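Local structure of serine racemase (Enterococcus faecalis, 4ECL) at residues A[35-40]-A[61-66]; A[81-86]-A[98-103]; A[198-203]-A[217-222]; A[49-54]-A[75-80]. The protein belongs to the alanine racemase family and forms a dimer whose subunits pair a TIM-barrel domain with a second, mainly beta-stranded domain. All blocks are in the same frame, centred on the assembly; numbering follows the deposited sequence.

Contact 1 (A[35-40]-A[61-66])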
# COMPACT_ATOMS: atom_id res chain seq x y z
N ALA A 35 -22.62 5.21 -1.71
CA ALA A 35 -21.29 5.29 -2.26
C ALA A 35 -20.33 4.61 -1.29
O ALA A 35 -20.23 4.98 -0.12
CB ALA A 35 -20.91 6.75 -2.47
N VAL A 36 -19.64 3.59 -1.79
CA VAL A 36 -18.69 2.86 -0.97
C VAL A 36 -17.34 3.58 -1.01
O VAL A 36 -16.66 3.58 -2.05
CB VAL A 36 -18.53 1.44 -1.51
CG1 VAL A 36 -17.51 0.66 -0.68
CG2 VAL A 36 -19.89 0.73 -1.51
N VAL A 37 -16.96 4.21 0.10
CA VAL A 37 -15.76 5.06 0.10
C VAL A 37 -14.65 4.55 1.03
O VAL A 37 -13.76 5.30 1.43
CB VAL A 37 -16.10 6.53 0.43
CG1 VAL A 37 -16.92 7.16 -0.71
CG2 VAL A 37 -16.87 6.65 1.75
N LYS A 38 -14.71 3.26 1.36
CA LYS A 38 -13.71 2.62 2.21
C LYS A 38 -12.34 2.58 1.51
O LYS A 38 -12.27 2.73 0.29
CB LYS A 38 -14.15 1.20 2.55
CG LYS A 38 -14.44 0.36 1.35
CD LYS A 38 -14.96 -1.02 1.73
CE LYS A 38 -15.03 -1.91 0.51
NZ LYS A 38 -15.41 -3.32 0.83
N ALA A 39 -11.29 2.35 2.29
CA ALA A 39 -9.90 2.35 1.80
C ALA A 39 -9.53 3.58 1.00
O ALA A 39 -9.13 3.46 -0.16
CB ALA A 39 -9.61 1.13 0.98
N GLU A 40 -9.66 4.75 1.61
CA GLU A 40 -9.38 6.01 0.94
C GLU A 40 -10.15 6.14 -0.36
O GLU A 40 -9.59 6.57 -1.38
CB GLU A 40 -7.88 6.16 0.68
CG GLU A 40 -7.11 6.50 1.93
CD GLU A 40 -7.50 7.85 2.49
OE1 GLU A 40 -7.89 8.73 1.69
OE2 GLU A 40 -7.43 8.02 3.72
N PHE A 61 -23.35 6.83 2.53
CA PHE A 61 -21.97 6.34 2.38
C PHE A 61 -21.71 5.06 3.19
O PHE A 61 -22.30 4.87 4.26
CB PHE A 61 -20.95 7.42 2.78
CG PHE A 61 -21.08 8.68 1.97
CD1 PHE A 61 -20.44 8.79 0.75
CD2 PHE A 61 -21.89 9.71 2.39
CE1 PHE A 61 -20.60 9.92 -0.03
CE2 PHE A 61 -22.05 10.85 1.63
CZ PHE A 61 -21.40 10.96 0.42
N ALA A 62 -20.85 4.20 2.66
CA ALA A 62 -20.41 2.98 3.35
C ALA A 62 -18.89 3.04 3.56
O ALA A 62 -18.15 3.39 2.64
CB ALA A 62 -20.77 1.77 2.53
N VAL A 63 -18.44 2.68 4.76
CA VAL A 63 -17.01 2.59 5.05
C VAL A 63 -16.73 1.24 5.66
O VAL A 63 -17.66 0.54 6.06
CB VAL A 63 -16.57 3.66 6.04
CG1 VAL A 63 -16.50 5.02 5.37
CG2 VAL A 63 -17.52 3.69 7.22
N ALA A 64 -15.46 0.86 5.74
CA ALA A 64 -15.12 -0.45 6.32
C ALA A 64 -15.06 -0.43 7.84
O ALA A 64 -15.33 -1.44 8.49
CB ALA A 64 -13.80 -0.96 5.75
N THR A 65 -14.66 0.71 8.40
CA THR A 65 -14.35 0.77 9.83
C THR A 65 -14.89 2.04 10.46
O THR A 65 -15.12 3.02 9.77
CB THR A 65 -12.83 0.75 10.09
OG1 THR A 65 -12.27 2.01 9.73
CG2 THR A 65 -12.15 -0.37 9.29
N ILE A 66 -15.07 2.02 11.78
CA ILE A 66 -15.52 3.19 12.52
C ILE A 66 -14.55 4.37 12.37
O ILE A 66 -14.97 5.53 12.36
CB ILE A 66 -15.73 2.88 14.01
CG1 ILE A 66 -16.36 4.09 14.72
CG2 ILE A 66 -14.41 2.48 14.69
CD1 ILE A 66 -16.80 3.80 16.14
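With chi1 at -59° in Phe61 and -68° in Val37, the Phe61 ring and the CG1 branch of Val37 each stand opposite their own carbonyl carbon, and this brings Val37 CG1 to 4.1 Å from Phe61 CD1. Ala35 CB touches the same ring carbon, CD1 of Phe61, at 3.8 Å. The other methyl of Val37, CG2, slants across CG1 of Val63 at 4.0 Å. Beneath these side chains run two neighbouring parallel strands of the TIM barrel. Ala62 N donates to Ala35 O at 3.0 Å, reaching it well out of the carbonyl plane; Val37 N meets Ala62 O at 2.9 Å and almost head-on. Ala35 and Phe61 share the face on which helix 46-55 packs, while Val36 and Ala62 lie on the other. Just past the strand, Lys38 CB rests 3.5 Å from Ala64 N. Its extended chain then leads away. The chemistry is thus split: in the barrel wall the apolar side chains of Ala35, Val37, Phe61 and Val63 pack against one another and the peptide groups of Ala35, Val37 and Ala62 bond one another, whereas Lys38 NZ, by its salt bridge to Asp315 of the second subunit, ties this strand end to the dimer partner.

Contact 2 (A[81-86]-A[98-103])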
# COMPACT_ATOMS: atom_id res chain seq x y z
N ILE A 81 -23.91 7.24 7.25
CA ILE A 81 -22.73 6.44 6.99
C ILE A 81 -22.92 5.05 7.59
O ILE A 81 -23.32 4.92 8.74
CB ILE A 81 -21.48 7.10 7.63
CG1 ILE A 81 -21.31 8.53 7.14
CG2 ILE A 81 -20.22 6.26 7.37
CD1 ILE A 81 -20.36 9.36 7.99
N LEU A 82 -22.65 4.02 6.80
CA LEU A 82 -22.73 2.64 7.26
C LEU A 82 -21.33 2.04 7.39
O LEU A 82 -20.57 2.04 6.43
CB LEU A 82 -23.53 1.80 6.27
CG LEU A 82 -23.61 0.30 6.53
CD1 LEU A 82 -24.26 0.05 7.89
CD2 LEU A 82 -24.38 -0.41 5.41
N ILE A 83 -21.00 1.54 8.58
CA ILE A 83 -19.78 0.79 8.80
C ILE A 83 -20.05 -0.67 8.48
O ILE A 83 -20.83 -1.32 9.18
CB ILE A 83 -19.32 0.89 10.24
CG1 ILE A 83 -19.15 2.36 10.61
CG2 ILE A 83 -18.03 0.10 10.47
CD1 ILE A 83 -19.21 2.61 12.07
N LEU A 84 -19.41 -1.17 7.43
CA LEU A 84 -19.69 -2.49 6.89
C LEU A 84 -19.12 -3.65 7.70
O LEU A 84 -19.58 -4.79 7.57
CB LEU A 84 -19.14 -2.60 5.47
CG LEU A 84 -19.74 -1.64 4.46
CD1 LEU A 84 -18.94 -1.68 3.17
CD2 LEU A 84 -21.20 -2.07 4.23
N GLY A 85 -18.10 -3.37 8.50
CA GLY A 85 -17.42 -4.42 9.25
C GLY A 85 -17.56 -4.31 10.76
O GLY A 85 -18.32 -3.48 11.27
N TYR A 86 -16.82 -5.15 11.48
CA TYR A 86 -16.89 -5.18 12.93
C TYR A 86 -16.52 -3.83 13.54
O TYR A 86 -15.62 -3.17 13.06
CB TYR A 86 -15.95 -6.27 13.46
CG TYR A 86 -15.65 -6.21 14.94
CD1 TYR A 86 -14.56 -5.48 15.42
CD2 TYR A 86 -16.42 -6.91 15.86
CE1 TYR A 86 -14.27 -5.44 16.77
CE2 TYR A 86 -16.14 -6.88 17.22
CZ TYR A 86 -15.06 -6.14 17.66
OH TYR A 86 -14.76 -6.10 19.01
N TYR A 98 -21.04 10.10 16.94
CA TYR A 98 -20.81 10.43 15.54
C TYR A 98 -21.93 9.94 14.63
O TYR A 98 -21.80 10.02 13.40
CB TYR A 98 -19.45 9.90 15.08
CG TYR A 98 -18.29 10.62 15.72
CD1 TYR A 98 -18.10 11.98 15.51
CD2 TYR A 98 -17.40 9.95 16.55
CE1 TYR A 98 -17.04 12.66 16.10
CE2 TYR A 98 -16.34 10.62 17.14
CZ TYR A 98 -16.17 11.97 16.92
OH TYR A 98 -15.12 12.63 17.51
N GLU A 99 -23.01 9.46 15.23
CA GLU A 99 -24.21 9.05 14.50
C GLU A 99 -23.88 8.11 13.35
O GLU A 99 -24.40 8.25 12.26
CB GLU A 99 -24.97 10.26 13.97
CG GLU A 99 -25.67 11.10 15.02
CD GLU A 99 -26.48 12.23 14.40
OE1 GLU A 99 -26.38 13.38 14.89
OE2 GLU A 99 -27.20 11.98 13.41
N LEU A 100 -22.99 7.17 13.61
CA LEU A 100 -22.64 6.18 12.61
C LEU A 100 -23.59 4.99 12.68
O LEU A 100 -24.02 4.61 13.76
CB LEU A 100 -21.20 5.74 12.83
CG LEU A 100 -20.27 6.97 12.80
CD1 LEU A 100 -18.85 6.61 13.19
CD2 LEU A 100 -20.31 7.63 11.42
N THR A 101 -23.94 4.43 11.53
CA THR A 101 -24.79 3.25 11.48
C THR A 101 -23.88 2.03 11.46
O THR A 101 -22.94 1.97 10.65
CB THR A 101 -25.69 3.25 10.22
OG1 THR A 101 -26.45 4.46 10.18
CG2 THR A 101 -26.64 2.07 10.24
N GLN A 102 -24.14 1.06 12.36
CA GLN A 102 -23.27 -0.10 12.52
C GLN A 102 -23.86 -1.37 11.91
O GLN A 102 -25.05 -1.65 12.06
CB GLN A 102 -22.97 -0.33 14.00
CG GLN A 102 -22.16 -1.59 14.28
CD GLN A 102 -20.81 -1.55 13.63
OE1 GLN A 102 -20.12 -0.53 13.66
NE2 GLN A 102 -20.41 -2.67 13.01
N THR A 103 -23.03 -2.15 11.22
CA THR A 103 -23.47 -3.46 10.74
C THR A 103 -23.51 -4.49 11.88
O THR A 103 -22.53 -4.66 12.61
CB THR A 103 -22.54 -4.02 9.66
OG1 THR A 103 -22.66 -3.24 8.46
CG2 THR A 103 -22.87 -5.48 9.35
O HOH W 1 -25.21 7.09 10.02
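Strand 80-83, helix 92-97 and strand 101-104 form a beta-alpha-beta unit, and its two parallel strands meet where Thr101 is bonded between Ile81 and Ile83. Ile83 N donates to Thr101 O at 2.9 Å, and Thr101 N in turn to Ile81 O. Further along, Ile83 O takes two donors from one residue: Thr103 N, and Thr103 OG1 at 2.7 Å. With chi1 of -69°, that hydroxyl lies beside its own backbone N, which lets both reach the same carbonyl. The strands are consecutive staves of the barrel, and the crossover helix lies over the face carrying Ile83 and Gln102, where Leu95 touches both. Ile81 CD1 and Leu100 CD2 lie side by side at 3.8 Å, Leu100 reaching Leu95 while Ile81 packs on helix 66-74, and Ile83 CD1 reaches Leu100 CB. The Gln102 chain bends at chi2 (62°), turning its amide back toward the loop after strand 80-83. NE2 of Gln102 donates to Gly85 O at 2.8 Å and to Thr103 O at 2.9 Å, both partners close to the amide plane, and OE1 is bonded to Thr87 OG1, which fixes the flip of the amide. At the other end, water 1 links Ile81 N, Glu99 O and Thr101 OG1, donating to Glu99 O at 2.6 Å.

Contact 3 (A[198-203]-A[217-222]). With SO4 (sulfate ion), chain G.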
# COMPACT_ATOMS: atom_id res chain seq x y z
N LYS A 198 -35.17 -0.88 5.41
CA LYS A 198 -34.54 -0.73 4.10
C LYS A 198 -33.71 -1.95 3.73
O LYS A 198 -33.04 -2.56 4.57
CB LYS A 198 -33.67 0.54 4.06
CG LYS A 198 -34.46 1.80 4.38
CD LYS A 198 -33.65 3.06 4.09
CE LYS A 198 -34.53 4.30 4.16
NZ LYS A 198 -33.84 5.47 3.55
N VAL A 199 -33.76 -2.32 2.46
CA VAL A 199 -33.08 -3.51 1.97
C VAL A 199 -31.96 -3.17 0.98
O VAL A 199 -32.14 -2.30 0.12
CB VAL A 199 -34.08 -4.45 1.27
CG1 VAL A 199 -33.36 -5.60 0.58
CG2 VAL A 199 -35.12 -4.98 2.27
N HIS A 200 -30.82 -3.85 1.10
CA HIS A 200 -29.83 -3.79 0.04
C HIS A 200 -29.09 -5.11 -0.15
O HIS A 200 -28.76 -5.78 0.81
CB HIS A 200 -28.90 -2.58 0.16
CG HIS A 200 -28.30 -2.39 1.53
ND1 HIS A 200 -26.96 -2.62 1.79
CD2 HIS A 200 -28.83 -1.93 2.68
CE1 HIS A 200 -26.71 -2.34 3.06
NE2 HIS A 200 -27.83 -1.92 3.63
N ILE A 201 -28.85 -5.46 -1.40
CA ILE A 201 -28.33 -6.77 -1.78
C ILE A 201 -27.18 -6.56 -2.77
O ILE A 201 -26.24 -7.35 -2.84
CB ILE A 201 -29.46 -7.59 -2.47
CG1 ILE A 201 -30.54 -7.96 -1.46
CG2 ILE A 201 -28.95 -8.86 -3.14
CD1 ILE A 201 -31.87 -8.30 -2.12
N GLN A 202 -27.28 -5.48 -3.54
CA GLN A 202 -26.37 -5.28 -4.68
C GLN A 202 -25.15 -4.41 -4.42
O GLN A 202 -25.22 -3.34 -3.79
CB GLN A 202 -27.13 -4.68 -5.87
CG GLN A 202 -28.31 -5.50 -6.35
CD GLN A 202 -29.41 -4.63 -6.85
OE1 GLN A 202 -30.08 -3.94 -6.07
NE2 GLN A 202 -29.60 -4.60 -8.17
N SER A 203 -24.03 -4.87 -4.95
CA SER A 203 -22.88 -4.01 -5.14
C SER A 203 -22.86 -3.66 -6.63
O SER A 203 -23.89 -3.81 -7.30
CB SER A 203 -21.61 -4.72 -4.70
OG SER A 203 -21.63 -4.91 -3.29
N TYR A 217 -31.20 0.49 -1.38
CA TYR A 217 -29.87 0.98 -1.68
C TYR A 217 -29.17 0.07 -2.66
O TYR A 217 -29.40 -1.15 -2.68
CB TYR A 217 -28.97 1.02 -0.44
CG TYR A 217 -29.41 1.90 0.69
CD1 TYR A 217 -29.17 3.27 0.68
CD2 TYR A 217 -30.00 1.35 1.81
CE1 TYR A 217 -29.55 4.07 1.74
CE2 TYR A 217 -30.37 2.13 2.88
CZ TYR A 217 -30.15 3.49 2.84
OH TYR A 217 -30.53 4.24 3.92
N ILE A 218 -28.26 0.66 -3.42
CA ILE A 218 -27.23 -0.09 -4.10
C ILE A 218 -25.88 0.47 -3.65
O ILE A 218 -25.65 1.69 -3.73
CB ILE A 218 -27.39 -0.03 -5.63
CG1 ILE A 218 -28.73 -0.67 -6.01
CG2 ILE A 218 -26.24 -0.73 -6.32
CD1 ILE A 218 -29.03 -0.67 -7.48
N ARG A 219 -25.02 -0.41 -3.16
CA ARG A 219 -23.69 -0.06 -2.66
C ARG A 219 -22.72 -0.06 -3.83
O ARG A 219 -22.25 -1.11 -4.25
CB ARG A 219 -23.21 -1.09 -1.62
CG ARG A 219 -24.12 -1.28 -0.41
CD ARG A 219 -23.64 -2.42 0.50
NE ARG A 219 -23.49 -3.69 -0.22
CZ ARG A 219 -24.41 -4.65 -0.28
NH1 ARG A 219 -25.58 -4.50 0.33
NH2 ARG A 219 -24.18 -5.77 -0.97
N VAL A 220 -22.40 1.11 -4.35
CA VAL A 220 -21.55 1.14 -5.53
C VAL A 220 -20.08 1.43 -5.20
O VAL A 220 -19.75 2.42 -4.55
CB VAL A 220 -22.11 2.08 -6.63
CG1 VAL A 220 -23.47 1.58 -7.09
CG2 VAL A 220 -22.25 3.48 -6.09
N GLY A 221 -19.22 0.52 -5.63
CA GLY A 221 -17.79 0.66 -5.43
C GLY A 221 -17.10 0.96 -6.75
O GLY A 221 -17.08 2.11 -7.19
N VAL A 222 -16.54 -0.07 -7.38
CA VAL A 222 -15.74 0.14 -8.60
C VAL A 222 -16.47 0.90 -9.70
O VAL A 222 -15.86 1.72 -10.38
CB VAL A 222 -15.18 -1.19 -9.17
CG1 VAL A 222 -14.16 -1.79 -8.23
CG2 VAL A 222 -16.32 -2.19 -9.47
S SO4 G . -17.91 -3.17 -5.56
O1 SO4 G . -18.10 -3.48 -4.14
O2 SO4 G . -19.00 -2.30 -6.02
O3 SO4 G . -16.63 -2.49 -5.70
O4 SO4 G . -17.88 -4.41 -6.33
O HOH W 2 -29.29 -3.65 -3.57
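NH1 of Arg219 donates to His200 ND1 at 2.8 Å, a bond that lies in the guanidinium plane but comes in 23° out of the imidazole plane. On its other side the ring is bonded from NE2 to His123 ND1, so the imidazole is fixed at both nitrogens. NH2 of Arg219 has a weak bond to Ile201 O and a further one to Thr159 O. Because the arginine chain folds over at chi3 (-55°), its guanidinium comes to lie under Gln202 O, which sits above the centre of one face; the same oxygen accepts from Arg219 N at 3.0 Å. The partial negative charge of that oxygen over the guanidinium is probably favourable. Segments 198-203 and 217-222 carry the last two strands of the eight-stranded barrel, which strand 217-220 closes against strand 32-36. Between these two the backbones pair only loosely: Tyr217 N to Val199 O is a weak bond. Side chains and water do more of the joining. The edge of Tyr217 points at the face of His200 in an offset edge-to-face pair, ring centres 5.4 Å apart and planes at 88°. Alongside, Lys198 CD packs 3.3 Å from Tyr217 OH, whose polar partner is Glu80. Water 2 bridges the strands, accepting from Gln202 N and donating to Gln202 OE1 at 2.6 Å and to Tyr217 O at 2.7 Å. Beyond strand 217-220, Gly221 N and Val222 N donate to sulfate O2 and O3, each at 2.9 Å; Ser204 OG and Tyr42 OH complete this anion site.

Contact 4 (A[49-54]-A[75-80])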
# COMPACT_ATOMS: atom_id res chain seq x y z
N VAL A 49 -13.03 12.75 -2.49
CA VAL A 49 -14.16 12.12 -3.14
C VAL A 49 -15.47 12.32 -2.38
O VAL A 49 -16.48 12.74 -2.97
CB VAL A 49 -13.91 10.63 -3.38
CG1 VAL A 49 -15.21 9.90 -3.71
CG2 VAL A 49 -12.89 10.46 -4.48
N THR A 50 -15.46 12.05 -1.09
CA THR A 50 -16.69 12.07 -0.30
C THR A 50 -17.29 13.46 -0.15
O THR A 50 -18.51 13.63 -0.25
CB THR A 50 -16.50 11.40 1.09
OG1 THR A 50 -15.81 10.15 0.94
CG2 THR A 50 -17.84 11.13 1.73
N THR A 51 -16.46 14.48 0.07
CA THR A 51 -17.00 15.84 0.14
C THR A 51 -17.67 16.23 -1.18
O THR A 51 -18.75 16.85 -1.19
CB THR A 51 -15.92 16.87 0.52
OG1 THR A 51 -14.85 16.79 -0.43
CG2 THR A 51 -15.37 16.59 1.91
N TYR A 52 -17.06 15.85 -2.30
CA TYR A 52 -17.64 16.15 -3.61
C TYR A 52 -18.94 15.36 -3.84
O TYR A 52 -19.92 15.90 -4.36
CB TYR A 52 -16.63 15.89 -4.74
CG TYR A 52 -17.12 16.38 -6.09
CD1 TYR A 52 -17.08 17.73 -6.42
CD2 TYR A 52 -17.64 15.49 -7.04
CE1 TYR A 52 -17.53 18.18 -7.64
CE2 TYR A 52 -18.09 15.93 -8.27
CZ TYR A 52 -18.04 17.28 -8.56
OH TYR A 52 -18.48 17.75 -9.78
N LEU A 53 -18.94 14.09 -3.45
CA LEU A 53 -20.13 13.26 -3.58
C LEU A 53 -21.31 13.86 -2.83
O LEU A 53 -22.42 13.93 -3.36
CB LEU A 53 -19.88 11.84 -3.09
CG LEU A 53 -18.96 11.02 -4.00
CD1 LEU A 53 -18.75 9.61 -3.44
CD2 LEU A 53 -19.50 11.00 -5.42
N GLU A 54 -21.06 14.28 -1.59
CA GLU A 54 -22.11 14.94 -0.82
C GLU A 54 -22.51 16.26 -1.48
O GLU A 54 -23.69 16.65 -1.45
CB GLU A 54 -21.66 15.17 0.63
CG GLU A 54 -22.77 15.73 1.51
CD GLU A 54 -22.47 15.56 3.00
OE1 GLU A 54 -22.97 14.59 3.60
OE2 GLU A 54 -21.74 16.40 3.57
N TYR A 75 -14.55 15.44 8.20
CA TYR A 75 -14.47 16.12 6.90
C TYR A 75 -15.71 16.98 6.65
O TYR A 75 -15.78 17.68 5.64
CB TYR A 75 -14.30 15.12 5.76
CG TYR A 75 -13.01 14.34 5.79
CD1 TYR A 75 -11.90 14.82 6.48
CD2 TYR A 75 -12.89 13.13 5.11
CE1 TYR A 75 -10.71 14.11 6.50
CE2 TYR A 75 -11.71 12.41 5.13
CZ TYR A 75 -10.62 12.91 5.82
OH TYR A 75 -9.45 12.19 5.84
N GLY A 76 -16.68 16.90 7.54
CA GLY A 76 -17.92 17.65 7.39
C GLY A 76 -19.05 16.87 6.74
O GLY A 76 -20.07 17.45 6.37
N ILE A 77 -18.87 15.56 6.60
CA ILE A 77 -19.91 14.73 6.00
C ILE A 77 -21.09 14.62 6.96
O ILE A 77 -20.93 14.28 8.12
CB ILE A 77 -19.38 13.33 5.63
CG1 ILE A 77 -18.29 13.45 4.57
CG2 ILE A 77 -20.51 12.48 5.08
CD1 ILE A 77 -18.75 14.17 3.31
N SER A 78 -22.27 14.96 6.47
CA SER A 78 -23.45 15.01 7.34
C SER A 78 -24.44 13.91 7.01
O SER A 78 -25.36 13.64 7.78
CB SER A 78 -24.13 16.36 7.21
OG SER A 78 -24.72 16.49 5.93
N SER A 79 -24.26 13.27 5.85
CA SER A 79 -25.15 12.19 5.43
C SER A 79 -24.98 10.92 6.26
O SER A 79 -24.03 10.79 7.05
CB SER A 79 -24.94 11.87 3.95
OG SER A 79 -25.15 13.03 3.17
N GLU A 80 -25.89 9.97 6.07
CA GLU A 80 -25.77 8.70 6.78
C GLU A 80 -24.53 7.94 6.31
O GLU A 80 -24.13 8.02 5.14
CB GLU A 80 -27.04 7.84 6.62
CG GLU A 80 -27.35 7.41 5.19
CD GLU A 80 -28.75 6.82 5.05
OE1 GLU A 80 -29.51 6.85 6.04
OE2 GLU A 80 -29.09 6.32 3.95
O HOH W 3 -22.67 18.27 4.80
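Glu54 and Thr50, on helix 46-55, hold the loop that follows helix 66-74, an outer-layer contact of the TIM barrel; helix 66-74 itself ends in a Schellman motif at Gly76. The tight part is Ile77. Its CD1 comes within 3.5 Å of Thr50 CG2, the two side chains crossing at about a right angle, and Phe61 backs both from the strand below. Thr50 OG1 is turned to Met46 O within its own helix, leaving the methyl to face Ile77. Looser packing lies toward Tyr75, where Thr51 CG2 stays 3.9 Å from Tyr75 O, and toward the solvent at Gly76 and Ser78, where water 3 sits 2.9 Å from Ser78 OG. From the helix, Glu54 reaches past Ile77: with CG anti to the backbone N (chi1 -174°) and the chain extended, its carboxylate arrives at the Ser78-Ser79 turn. The second oxygen, OE2, has a weak bond from Ser78 N. OE1 is gripped by three firm donors, an arrangement that would favour the ionised acid. Ser79 N meets Glu54 OE1 nearly head-on at 2.9 Å. Ser78 N takes the syn lone pair of Glu54 OE1 at 3.0 Å, and Ser79 OG bonds Glu54 OE1 from the anti side at 2.7 Å.

Contacts 1, 2 and 3 are buried and all lie in the wall of one barrel. Contacts 1 and 2 share the seam between strands 60-63 and 80-83, where Phe61 O meets Leu82 N; contact 3 adjoins contact 1 on its other side through Val36 and Val220. Contact 4 belongs to the surrounding layer and is only partly buried, yet Thr50 rests on Phe61 of contact 1 and Glu80 reaches Tyr217 of contact 3. The chemistry shifts accordingly: regular backbone pairing with apolar packing in contact 1, pairing reinforced by threonine and glutamine in contact 2, a buried arginine-histidine network beside loose strand pairing in contact 3, and a carboxylate holding a loop at the surface in contact 4.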